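Local structure of zinc phosphodiesterase ELAC protein 1 (Homo sapiens, 3ZWF) at residues V3-T8 with S20-R25; L121-D126 with R181-G186; H272-D277 with S290-A295; L307-F312 with V346-D351. The protein removes 2',3'-cyclic phosphate from tRNAs during their repair and shows some zinc-dependent tRNA 3'-processing endonuclease activity. All coordinates share one frame; numbering follows the deposited sequence. Where two conformers were deposited one is given.

Overall arrangement
Contacts 1 and 4 are strand pairings. Contact 2 is side-chain packing, and contact 3 mixes packing with polar bonds and close backbone approaches. Contact 1 is buried and antiparallel, in one of the two sheets. Contact 4 is parallel, lies in the other sheet, and is only partly buried. The two meet where T8 and S20 approach T310, H311 and D351. Contact 3 is also buried and joins strand 269-273 of that second sheet to helix 292-301. It touches contact 4 through T275 and H311, and its polar part centres on one carboxylate oxygen. Contact 2 stands apart, about 22 Å from contact 1 between centres. It is apolar and partly buried, and touches none of the others.

Contact 1: V3-T8 with S20-R25; sequences VTFLGT and SAVVLR. With EDO (1,2-ethanediol), chain G.
V3, F5 and V22 form the tight, apolar side of this antiparallel strand pair. In one of its two conformers, V22 CG1 comes within 3.4 Å of V3 CG1, a closeness that is doubtful. In this conformer CG1 is anti to the backbone N (chi1 -164°). From there it also lies over one face of the F5 ring, off-centre, in a CH-pi contact 4.1 Å from the centroid. I271 of strand 269-273 packs on V3, F5 and V22, so this side faces the other sheet. The opposite side carries T4, A21 and V23. Here L6 CD1 reaches V23 CG2 at 3.7 Å. The looser, polar end is at T4. Its OG1 is 2.6 Å from O2 of an ethanediol molecule, with either hydroxyl a possible donor. Water 1 also bonds to T4 OG1 and donates to V23 O.

The backbones of T4 and V23 bond to each other twice, and both bonds are nearly straight. Further on the register slips by one residue. L6 N and G7 N both give their hydrogens to A21 O, at 2.8 and 3.1 Å. The G7 bond lies in the carbonyl plane on a lone pair, whereas L6 N is tilted from that plane. S20 beyond packs on the zinc ligands H65 and H311. L6 and G7 both face A21, which makes this a classic beta bulge, set in the first sheet of the metallo-beta-lactamase fold.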
loop_
_atom_site.group_PDB
_atom_site.type_symbol
_atom_site.label_atom_id
_atom_site.label_comp_id
_atom_site.label_asym_id
_atom_site.label_seq_id
_atom_site.Cartn_x
_atom_site.Cartn_y
_atom_site.Cartn_z
ATOM N N VAL A 3 22.532 6.392 5.360
ATOM C CA VAL A 3 21.194 6.674 4.918
ATOM C C VAL A 3 20.964 5.940 3.601
ATOM O O VAL A 3 21.752 6.069 2.683
ATOM C CB VAL A 3 21.082 8.184 4.749
ATOM C CG1 VAL A 3 19.737 8.618 4.380
ATOM C CG2 VAL A 3 21.484 8.858 6.085
ATOM N N THR A 4 19.885 5.167 3.532
ATOM C CA THR A 4 19.505 4.467 2.316
ATOM C C THR A 4 18.151 4.975 1.805
ATOM O O THR A 4 17.146 4.906 2.510
ATOM C CB THR A 4 19.390 2.941 2.545
ATOM O OG1 THR A 4 20.640 2.413 2.983
ATOM C CG2 THR A 4 18.947 2.214 1.233
ATOM N N PHE A 5 18.131 5.482 0.584
ATOM C CA PHE A 5 16.886 5.918 -0.060
ATOM C C PHE A 5 16.147 4.748 -0.655
ATOM O O PHE A 5 16.654 4.072 -1.531
ATOM C CB PHE A 5 17.175 6.983 -1.108
ATOM C CG PHE A 5 17.675 8.251 -0.501
ATOM C CD1 PHE A 5 19.006 8.368 -0.188
ATOM C CD2 PHE A 5 16.802 9.280 -0.119
ATOM C CE1 PHE A 5 19.513 9.520 0.445
ATOM C CE2 PHE A 5 17.326 10.450 0.538
ATOM C CZ PHE A 5 18.648 10.547 0.798
ATOM N N LEU A 6 14.916 4.525 -0.234
ATOM C CA LEU A 6 14.094 3.467 -0.784
ATOM C C LEU A 6 13.137 3.974 -1.874
ATOM O O LEU A 6 12.871 3.283 -2.870
ATOM C CB LEU A 6 13.343 2.700 0.302
ATOM C CG LEU A 6 14.261 1.986 1.304
ATOM C CD1 LEU A 6 13.523 1.507 2.517
ATOM C CD2 LEU A 6 15.071 0.842 0.672
ATOM N N GLY A 7 12.632 5.178 -1.678
ATOM C CA GLY A 7 11.765 5.825 -2.633
ATOM C C GLY A 7 11.975 7.312 -2.630
ATOM O O GLY A 7 11.957 7.995 -1.545
ATOM N N THR A 8 12.148 7.819 -3.826
ATOM C CA THR A 8 12.589 9.191 -4.095
ATOM C C THR A 8 11.581 9.957 -4.946
ATOM O O THR A 8 11.858 11.044 -5.392
ATOM C CB THR A 8 13.953 9.195 -4.732
ATOM O OG1 THR A 8 13.950 8.503 -6.017
ATOM C CG2 THR A 8 14.993 8.501 -3.789
ATOM N N SER A 20 7.805 7.810 -0.994
ATOM C CA SER A 20 8.741 8.245 0.053
ATOM C C SER A 20 9.076 7.181 1.104
ATOM O O SER A 20 8.206 6.618 1.757
ATOM C CB SER A 20 8.224 9.505 0.723
ATOM O OG SER A 20 8.366 10.550 -0.221
ATOM N N ALA A 21 10.379 6.920 1.259
ATOM C CA ALA A 21 10.929 6.088 2.327
ATOM C C ALA A 21 12.460 6.223 2.326
ATOM O O ALA A 21 13.101 6.098 1.280
ATOM C CB ALA A 21 10.545 4.653 2.176
ATOM N N VAL A 22 12.994 6.456 3.507
ATOM C CA VAL A 22 14.447 6.562 3.712
ATOM C C VAL A 22 14.774 5.852 5.012
ATOM O O VAL A 22 14.051 6.027 6.007
ATOM C CB VAL A 22 14.952 8.035 3.859
ATOM C CG1 VAL A 22 16.491 8.076 3.666
ATOM C CG2 VAL A 22 14.231 8.989 2.906
ATOM N N VAL A 23 15.859 5.079 5.031
ATOM C CA VAL A 23 16.316 4.386 6.242
ATOM C C VAL A 23 17.646 4.924 6.750
ATOM O O VAL A 23 18.610 5.017 6.017
ATOM C CB VAL A 23 16.417 2.866 6.038
ATOM C CG1 VAL A 23 17.056 2.186 7.219
ATOM C CG2 VAL A 23 15.027 2.290 5.795
ATOM N N LEU A 24 17.643 5.310 8.021
ATOM C CA LEU A 24 18.844 5.628 8.771
ATOM C C LEU A 24 19.276 4.397 9.583
ATOM O O LEU A 24 18.499 3.791 10.344
ATOM C CB LEU A 24 18.580 6.818 9.698
ATOM C CG LEU A 24 19.756 7.269 10.566
ATOM C CD1 LEU A 24 20.967 7.720 9.744
ATOM C CD2 LEU A 24 19.255 8.399 11.475
ATOM N N ARG A 25 20.541 4.045 9.419
ATOM C CA ARG A 25 21.094 2.854 10.020
ATOM C C ARG A 25 22.256 3.247 10.880
ATOM O O ARG A 25 23.112 3.981 10.436
ATOM C CB ARG A 25 21.535 1.879 8.932
ATOM C CG ARG A 25 21.735 0.454 9.395
ATOM C CD ARG A 25 21.899 -0.507 8.236
ATOM N NE ARG A 25 22.858 -0.121 7.214
ATOM C CZ ARG A 25 23.341 -0.963 6.299
ATOM N NH1 ARG A 25 22.970 -2.237 6.284
ATOM N NH2 ARG A 25 24.207 -0.529 5.387
HETATM C C1 EDO G . 21.094 -1.291 0.690
HETATM O O1 EDO G . 20.565 -0.223 -0.102
HETATM C C2 EDO G . 22.147 -0.853 1.699
HETATM O O2 EDO G . 21.582 -0.022 2.696
HETATM O O HOH W 1 20.745 2.957 5.654
HETATM O O HOH W 2 10.316 10.596 -2.156
#

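Contact 2: L121-D126 with R181-G186; sequences LVPTAD and RIPSFG. With PO4 (phosphate ion), chain F.
F185 and L121 meet with the leucine methyl placed over the aromatic ring. L121 CD2 lies above the ring centre, 3.8 Å from the centroid and 12° off the normal. This is a CH-pi contact over the face. The two side chains slide past each other in opposite directions.

The F185 side chain can be followed outward. CB leads to CG with CG anti to the carbonyl carbon (chi1 -60°), which turns the ring toward 121-126. CG lies 3.9 Å from L121 CD2. CD1 is a little nearer to the same methyl, while CD2 and CE1 are slightly farther from it. At the far end CE2 comes to 4.1 Å from L121 CB. The tip atom, CZ, touches two residues. It is 3.9 Å from L121 CB and equally far from P123 CB, which approaches obliquely.

P123 also packs on P183. Their CB atoms are 3.5 Å apart, tighter than usual, and the two proline side chains cross obliquely. All these contacts across the two segments are apolar. Farther along, R181 NH1 donates to O1 of a bound phosphate at 2.8 Å. The phosphate is also bonded to H289 and probably comes from the crystallisation liquor.

F185 stands at the start of strand 184-191, and the Y163 ring meets it edge-to-face. L121 ends strand 116-121 and packs on A175 of strand 171-179. The contact joins the end of strand 116-121 in one sheet, and the loop after it, to the start of strand 184-191 in the other, on the side of the zinc ligands H60 and H180.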
loop_
_atom_site.group_PDB
_atom_site.type_symbol
_atom_site.label_atom_id
_atom_site.label_comp_id
_atom_site.label_asym_id
_atom_site.label_seq_id
_atom_site.Cartn_x
_atom_site.Cartn_y
_atom_site.Cartn_z
ATOM N N LEU A 121 2.085 13.087 17.214
ATOM C CA LEU A 121 2.421 14.512 17.224
ATOM C C LEU A 121 1.217 15.370 16.923
ATOM O O LEU A 121 0.506 15.134 15.946
ATOM C CB LEU A 121 3.484 14.802 16.166
ATOM C CG LEU A 121 4.912 14.404 16.552
ATOM C CD1 LEU A 121 5.124 12.932 16.679
ATOM C CD2 LEU A 121 5.824 14.932 15.391
ATOM N N VAL A 122 0.960 16.350 17.776
ATOM C CA VAL A 122 -0.207 17.230 17.630
ATOM C C VAL A 122 0.229 18.459 16.836
ATOM O O VAL A 122 1.017 19.327 17.354
ATOM C CB VAL A 122 -0.820 17.676 19.003
ATOM C CG1 VAL A 122 -1.973 18.657 18.787
ATOM C CG2 VAL A 122 -1.295 16.456 19.766
ATOM N N PRO A 123 -0.263 18.577 15.605
ATOM C CA PRO A 123 0.085 19.738 14.808
ATOM C C PRO A 123 -0.627 21.024 15.247
ATOM O O PRO A 123 -1.580 21.003 16.038
ATOM C CB PRO A 123 -0.353 19.333 13.417
ATOM C CG PRO A 123 -1.491 18.416 13.667
ATOM C CD PRO A 123 -1.217 17.695 14.909
ATOM N N THR A 124 -0.141 22.141 14.724
ATOM C CA THR A 124 -0.804 23.424 14.919
ATOM C C THR A 124 -1.476 23.810 13.598
ATOM O O THR A 124 -1.038 23.405 12.517
ATOM C CB THR A 124 0.116 24.507 15.456
ATOM O OG1 THR A 124 1.146 24.792 14.506
ATOM C CG2 THR A 124 0.712 24.063 16.790
ATOM N N ALA A 125 -2.523 24.624 13.728
ATOM C CA ALA A 125 -3.395 24.998 12.598
ATOM C C ALA A 125 -2.636 25.812 11.532
ATOM O O ALA A 125 -2.968 25.763 10.344
ATOM C CB ALA A 125 -4.610 25.803 13.125
ATOM N N ASP A 126 -1.591 26.530 11.955
ATOM C CA ASP A 126 -0.815 27.366 11.020
ATOM C C ASP A 126 0.234 26.580 10.205
ATOM O O ASP A 126 1.057 27.159 9.544
ATOM C CB ASP A 126 -0.181 28.596 11.708
ATOM C CG ASP A 126 0.830 28.240 12.806
ATOM O OD1 ASP A 126 0.904 27.082 13.235
ATOM O OD2 ASP A 126 1.553 29.151 13.279
ATOM N N ARG A 181 0.245 21.242 2.501
ATOM C CA ARG A 181 -1.206 21.229 2.266
ATOM C C ARG A 181 -1.958 20.661 3.463
ATOM O O ARG A 181 -3.096 21.054 3.764
ATOM C CB ARG A 181 -1.564 20.385 1.006
ATOM C CG ARG A 181 -0.982 20.881 -0.266
ATOM C CD ARG A 181 -1.713 20.310 -1.510
ATOM N NE ARG A 181 -1.884 18.847 -1.544
ATOM C CZ ARG A 181 -0.889 17.957 -1.646
ATOM N NH1 ARG A 181 0.399 18.332 -1.663
ATOM N NH2 ARG A 181 -1.180 16.665 -1.696
ATOM N N ILE A 182 -1.312 19.727 4.162
ATOM C CA ILE A 182 -1.760 19.267 5.487
ATOM C C ILE A 182 -0.543 19.425 6.377
ATOM O O ILE A 182 0.560 19.634 5.853
ATOM C CB ILE A 182 -2.273 17.806 5.501
ATOM C CG1 ILE A 182 -1.222 16.795 5.099
ATOM C CG2 ILE A 182 -3.527 17.700 4.606
ATOM C CD1 ILE A 182 -1.628 15.381 5.383
ATOM N N PRO A 183 -0.717 19.350 7.712
ATOM C CA PRO A 183 0.471 19.544 8.533
ATOM C C PRO A 183 1.546 18.485 8.301
ATOM O O PRO A 183 1.246 17.289 8.138
ATOM C CB PRO A 183 -0.066 19.477 9.948
ATOM C CG PRO A 183 -1.530 19.917 9.808
ATOM C CD PRO A 183 -1.934 19.298 8.521
ATOM N N SER A 184 2.785 18.942 8.281
ATOM C CA SER A 184 3.903 18.101 7.989
ATOM C C SER A 184 5.051 18.430 8.945
ATOM O O SER A 184 5.123 19.542 9.487
ATOM C CB SER A 184 4.302 18.285 6.512
ATOM O OG SER A 184 5.433 17.503 6.134
ATOM N N PHE A 185 5.899 17.428 9.168
ATOM C CA PHE A 185 6.956 17.490 10.170
ATOM C C PHE A 185 8.301 17.156 9.576
ATOM O O PHE A 185 8.432 16.387 8.633
ATOM C CB PHE A 185 6.677 16.557 11.361
ATOM C CG PHE A 185 5.396 16.881 12.086
ATOM C CD1 PHE A 185 5.336 17.902 13.051
ATOM C CD2 PHE A 185 4.251 16.177 11.792
ATOM C CE1 PHE A 185 4.160 18.194 13.685
ATOM C CE2 PHE A 185 3.098 16.473 12.428
ATOM C CZ PHE A 185 3.041 17.481 13.373
ATOM N N GLY A 186 9.312 17.798 10.149
ATOM C CA GLY A 186 10.682 17.391 9.986
ATOM C C GLY A 186 11.230 16.773 11.266
ATOM O O GLY A 186 10.708 17.001 12.392
HETATM P P PO4 F . 2.234 15.276 -2.560
HETATM O O1 PO4 F . 2.066 16.171 -1.305
HETATM O O2 PO4 F . 0.965 14.274 -2.491
HETATM O O3 PO4 F . 3.407 14.388 -2.443
HETATM O O4 PO4 F . 2.076 16.164 -3.744
#

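Contact 3: H272-D277 with S290-A295; sequences HEATLD and STPQMA
H272 and A295 face each other where strand 269-273 ends and helix 292-301 begins, and the nearest CA atoms are those of A274 and T291, 4.5 Å apart. The segments belong to the beta-alpha-beta crossover from strand 269-273 through helices 281-286 and 292-301 to the parallel strand 306-310. T291 sits at the N-cap of helix 292-301.

The H272 ring is covered on one face by A295 CB, 3.8 Å from the centroid and shifted toward the rim. S290 OG lies at the ring edge, in plane, 3.4 Å from H272 CE1. That hydroxyl has its polar partner in C252 O. The ring is held by its own strand, since H272 ND1 donates to E273 O in the ring plane. CG lies anti to the backbone N (chi1 -160°), which carries the ring over to the helix.

A274 CB packs on P292 CG. L276 O comes close to the pyrrolidine carbon P292 CD and to T291 CA.

E273 lies near the zinc ligand D251. E273 OE2 bonds to H289 ND1 and C252 N. Three donors grip E273 OE1. Two are T275 N and T275 OG1, the latter at 2.7 Å. T275 OG1 bonds to ND1 of the zinc ligand H311 as well, so E273 would help position that histidine through the threonine. The third is S290 N at 3.0 Å, whose bond is nearly straight (174°) and which meets OE1 from above the carboxylate plane.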
loop_
_atom_site.group_PDB
_atom_site.type_symbol
_atom_site.label_atom_id
_atom_site.label_comp_id
_atom_site.label_asym_id
_atom_site.label_seq_id
_atom_site.Cartn_x
_atom_site.Cartn_y
_atom_site.Cartn_z
ATOM N N HIS A 272 15.762 17.070 1.955
ATOM C CA HIS A 272 14.716 18.041 1.665
ATOM C C HIS A 272 14.042 17.672 0.325
ATOM O O HIS A 272 14.693 17.241 -0.612
ATOM C CB HIS A 272 15.334 19.451 1.574
ATOM C CG HIS A 272 14.358 20.572 1.738
ATOM N ND1 HIS A 272 13.373 20.854 0.810
ATOM C CD2 HIS A 272 14.263 21.533 2.699
ATOM C CE1 HIS A 272 12.672 21.899 1.240
ATOM N NE2 HIS A 272 13.194 22.330 2.372
ATOM N N GLU A 273 12.738 17.904 0.256
ATOM C CA GLU A 273 12.077 17.750 -1.051
ATOM C C GLU A 273 12.423 18.838 -2.080
ATOM O O GLU A 273 12.784 19.968 -1.771
ATOM C CB GLU A 273 10.564 17.721 -0.905
ATOM C CG GLU A 273 9.947 19.035 -0.465
ATOM C CD GLU A 273 8.653 19.264 -1.223
ATOM O OE1 GLU A 273 8.722 19.528 -2.450
ATOM O OE2 GLU A 273 7.581 19.096 -0.622
ATOM N N ALA A 274 12.357 18.453 -3.333
ATOM C CA ALA A 274 12.362 19.409 -4.442
ATOM C C ALA A 274 11.457 18.862 -5.538
ATOM O O ALA A 274 11.934 18.341 -6.540
ATOM C CB ALA A 274 13.763 19.651 -4.987
ATOM N N THR A 275 10.160 18.968 -5.280
ATOM C CA THR A 275 9.153 18.321 -6.133
ATOM C C THR A 275 9.199 18.800 -7.585
ATOM O O THR A 275 9.156 17.989 -8.533
ATOM C CB THR A 275 7.715 18.431 -5.553
ATOM O OG1 THR A 275 7.685 17.859 -4.237
ATOM C CG2 THR A 275 6.737 17.717 -6.481
ATOM N N LEU A 276 9.333 20.116 -7.768
ATOM C CA LEU A 276 9.311 20.702 -9.090
ATOM C C LEU A 276 10.551 21.568 -9.268
ATOM O O LEU A 276 11.194 21.960 -8.297
ATOM C CB LEU A 276 8.084 21.587 -9.279
ATOM C CG LEU A 276 6.737 20.896 -9.238
ATOM C CD1 LEU A 276 5.620 21.906 -9.444
ATOM C CD2 LEU A 276 6.756 19.852 -10.348
ATOM N N ASP A 277 10.850 21.865 -10.516
ATOM C CA ASP A 277 11.983 22.722 -10.836
ATOM C C ASP A 277 11.633 24.178 -10.535
ATOM O O ASP A 277 10.462 24.541 -10.340
ATOM C CB ASP A 277 12.408 22.574 -12.290
ATOM C CG ASP A 277 11.287 22.873 -13.240
ATOM O OD1 ASP A 277 10.393 22.017 -13.382
ATOM O OD2 ASP A 277 11.261 23.987 -13.787
ATOM N N SER A 290 8.337 22.474 -2.522
ATOM C CA SER A 290 9.566 23.272 -2.729
ATOM C C SER A 290 10.221 22.965 -4.069
ATOM O O SER A 290 10.008 21.915 -4.711
ATOM C CB SER A 290 10.551 22.963 -1.617
ATOM O OG SER A 290 10.079 23.440 -0.381
ATOM N N THR A 291 11.051 23.901 -4.480
ATOM C CA THR A 291 11.881 23.730 -5.661
ATOM C C THR A 291 13.365 23.705 -5.211
ATOM O O THR A 291 13.661 23.930 -4.030
ATOM C CB THR A 291 11.657 24.870 -6.652
ATOM O OG1 THR A 291 12.172 26.077 -6.098
ATOM C CG2 THR A 291 10.167 25.021 -6.998
ATOM N N PRO A 292 14.299 23.396 -6.133
ATOM C CA PRO A 292 15.667 23.291 -5.639
ATOM C C PRO A 292 16.233 24.585 -5.030
ATOM O O PRO A 292 16.971 24.514 -4.058
ATOM C CB PRO A 292 16.451 22.920 -6.888
ATOM C CG PRO A 292 15.469 22.101 -7.693
ATOM C CD PRO A 292 14.170 22.821 -7.495
ATOM N N GLN A 293 15.857 25.727 -5.587
ATOM C CA GLN A 293 16.342 27.001 -5.018
ATOM C C GLN A 293 15.804 27.220 -3.603
ATOM O O GLN A 293 16.484 27.758 -2.746
ATOM C CB GLN A 293 16.004 28.174 -5.916
ATOM C CG GLN A 293 16.669 29.506 -5.446
ATOM C CD GLN A 293 18.195 29.463 -5.204
ATOM O OE1 GLN A 293 18.668 29.679 -4.048
ATOM N NE2 GLN A 293 18.962 29.247 -6.273
ATOM N N MET A 294 14.583 26.762 -3.340
ATOM C CA MET A 294 13.996 26.954 -1.997
ATOM C C MET A 294 14.715 26.068 -0.989
ATOM O O MET A 294 15.056 26.509 0.141
ATOM C CB MET A 294 12.489 26.638 -1.989
ATOM C CG MET A 294 11.676 27.584 -2.846
ATOM S SD MET A 294 10.006 26.975 -3.163
ATOM C CE MET A 294 9.386 26.761 -1.467
ATOM N N ALA A 295 15.008 24.843 -1.416
ATOM C CA ALA A 295 15.716 23.888 -0.570
ATOM C C ALA A 295 17.151 24.380 -0.287
ATOM O O ALA A 295 17.628 24.316 0.848
ATOM C CB ALA A 295 15.744 22.506 -1.204
#

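Contact 4: L307-F312 with V346-D351; sequences LVLTHF and VTLAED. With ZN (zinc ion), chain D.
With CG anti to the carbonyl carbon (chi1 -62°) and an extended second torsion (chi2 -175°), L309 brings CD1 to V346 CG1 at 4.0 Å. The same methyl meets L348 CD2 at 4.1 Å. F312 takes the same first torsion, and its ring turns back toward the second strand. A349 O lies at the edge of that ring, near its plane, 3.6 Å from F312 CE2. L348 CB touches F312 CZ, and the two side chains cross at about a right angle. On the other face of the sheet V308 CG1 packs on A349 CB at 3.9 Å.

Three backbone bonds of 2.9 Å hold the parallel pair: T347 N to L307 O, L309 N to T347 O, and A349 N to L309 O. Past the strand, H311 NE2 binds a zinc ion at 2.2 Å, and D64, H65 and D251 are further ligands of that metal.

Strand 306-310 lies between strands 269-273 and 345-348, all parallel. L307 and L309 face helix 292-301, while V308 and A349 touch F5 of strand 2-5 in the other sheet.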
loop_
_atom_site.group_PDB
_atom_site.type_symbol
_atom_site.label_atom_id
_atom_site.label_comp_id
_atom_site.label_asym_id
_atom_site.label_seq_id
_atom_site.Cartn_x
_atom_site.Cartn_y
_atom_site.Cartn_z
ATOM N N LEU A 307 23.360 18.728 1.376
ATOM C CA LEU A 307 21.933 18.752 1.063
ATOM C C LEU A 307 21.623 17.618 0.085
ATOM O O LEU A 307 22.285 17.493 -0.896
ATOM C CB LEU A 307 21.518 20.093 0.442
ATOM C CG LEU A 307 20.088 20.275 -0.056
ATOM C CD1 LEU A 307 18.994 20.054 1.086
ATOM C CD2 LEU A 307 19.935 21.619 -0.755
ATOM N N VAL A 308 20.635 16.802 0.429
ATOM C CA VAL A 308 20.152 15.749 -0.475
ATOM C C VAL A 308 18.719 16.096 -0.829
ATOM O O VAL A 308 17.864 16.217 0.036
ATOM C CB VAL A 308 20.208 14.336 0.139
ATOM C CG1 VAL A 308 19.752 13.271 -0.936
ATOM C CG2 VAL A 308 21.575 14.027 0.663
ATOM N N LEU A 309 18.456 16.199 -2.132
ATOM C CA LEU A 309 17.115 16.498 -2.650
ATOM C C LEU A 309 16.434 15.198 -3.057
ATOM O O LEU A 309 17.077 14.269 -3.549
ATOM C CB LEU A 309 17.224 17.434 -3.859
ATOM C CG LEU A 309 17.871 18.821 -3.543
ATOM C CD1 LEU A 309 17.813 19.683 -4.764
ATOM C CD2 LEU A 309 17.168 19.503 -2.383
ATOM N N THR A 310 15.145 15.170 -2.774
ATOM C CA THR A 310 14.341 13.974 -3.031
ATOM C C THR A 310 12.916 14.384 -3.283
ATOM O O THR A 310 12.602 15.554 -3.451
ATOM C CB THR A 310 14.512 12.953 -1.882
ATOM O OG1 THR A 310 14.004 11.667 -2.256
ATOM C CG2 THR A 310 13.837 13.452 -0.596
ATOM N N HIS A 311 12.040 13.376 -3.422
ATOM C CA HIS A 311 10.608 13.621 -3.690
ATOM C C HIS A 311 10.406 14.389 -4.975
ATOM O O HIS A 311 9.683 15.366 -5.025
ATOM C CB HIS A 311 9.927 14.343 -2.503
ATOM C CG HIS A 311 8.433 14.270 -2.480
ATOM N ND1 HIS A 311 7.620 15.220 -3.062
ATOM C CD2 HIS A 311 7.600 13.430 -1.815
ATOM C CE1 HIS A 311 6.354 14.923 -2.833
ATOM N NE2 HIS A 311 6.318 13.867 -2.041
ATOM N N PHE A 312 10.985 13.859 -6.040
ATOM C CA PHE A 312 10.879 14.423 -7.360
ATOM C C PHE A 312 9.603 14.045 -8.114
ATOM O O PHE A 312 9.151 12.925 -8.029
ATOM C CB PHE A 312 12.080 13.981 -8.196
ATOM C CG PHE A 312 13.425 14.407 -7.639
ATOM C CD1 PHE A 312 13.788 15.726 -7.678
ATOM C CD2 PHE A 312 14.315 13.468 -7.112
ATOM C CE1 PHE A 312 15.006 16.126 -7.146
ATOM C CE2 PHE A 312 15.541 13.849 -6.580
ATOM C CZ PHE A 312 15.904 15.171 -6.637
ATOM N N VAL A 346 25.391 19.544 -2.984
ATOM C CA VAL A 346 23.993 19.103 -3.257
ATOM C C VAL A 346 23.951 17.795 -4.043
ATOM O O VAL A 346 24.588 17.681 -5.114
ATOM C CB VAL A 346 23.205 20.206 -4.041
ATOM C CG1 VAL A 346 21.763 19.804 -4.344
ATOM C CG2 VAL A 346 23.375 21.591 -3.314
ATOM N N THR A 347 23.215 16.823 -3.521
ATOM C CA THR A 347 23.127 15.499 -4.108
ATOM C C THR A 347 21.674 15.221 -4.487
ATOM O O THR A 347 20.770 15.619 -3.754
ATOM C CB THR A 347 23.587 14.432 -3.098
ATOM O OG1 THR A 347 24.928 14.706 -2.707
ATOM C CG2 THR A 347 23.555 13.050 -3.707
ATOM N N LEU A 348 21.462 14.598 -5.655
ATOM C CA LEU A 348 20.100 14.183 -6.055
ATOM C C LEU A 348 19.894 12.724 -5.702
ATOM O O LEU A 348 20.580 11.845 -6.213
ATOM C CB LEU A 348 19.876 14.431 -7.548
ATOM C CG LEU A 348 20.366 15.807 -7.992
ATOM C CD1 LEU A 348 20.132 15.921 -9.504
ATOM C CD2 LEU A 348 19.699 16.914 -7.142
ATOM N N ALA A 349 18.898 12.474 -4.851
ATOM C CA ALA A 349 18.573 11.125 -4.409
ATOM C C ALA A 349 18.056 10.276 -5.585
ATOM O O ALA A 349 17.340 10.766 -6.458
ATOM C CB ALA A 349 17.531 11.136 -3.266
ATOM N N GLU A 350 18.495 9.036 -5.597
ATOM C CA GLU A 350 17.906 7.989 -6.439
ATOM C C GLU A 350 17.555 6.807 -5.553
ATOM O O GLU A 350 18.186 6.605 -4.518
ATOM C CB GLU A 350 18.880 7.545 -7.542
ATOM C CG GLU A 350 19.274 8.668 -8.435
ATOM C CD GLU A 350 20.365 8.306 -9.433
ATOM O OE1 GLU A 350 20.852 7.152 -9.450
ATOM O OE2 GLU A 350 20.718 9.206 -10.210
ATOM N N ASP A 351 16.566 5.985 -5.967
ATOM C CA ASP A 351 16.267 4.801 -5.201
ATOM C C ASP A 351 17.536 3.932 -5.100
ATOM O O ASP A 351 18.285 3.734 -6.086
ATOM C CB ASP A 351 15.151 3.944 -5.836
ATOM C CG ASP A 351 13.812 4.648 -5.896
ATOM O OD1 ASP A 351 13.677 5.838 -5.473
ATOM O OD2 ASP A 351 12.830 3.944 -6.290
HETATM ZN ZN ZN D . 4.477 13.529 -0.897
HETATM O O HOH W 3 2.509 13.705 -0.004
#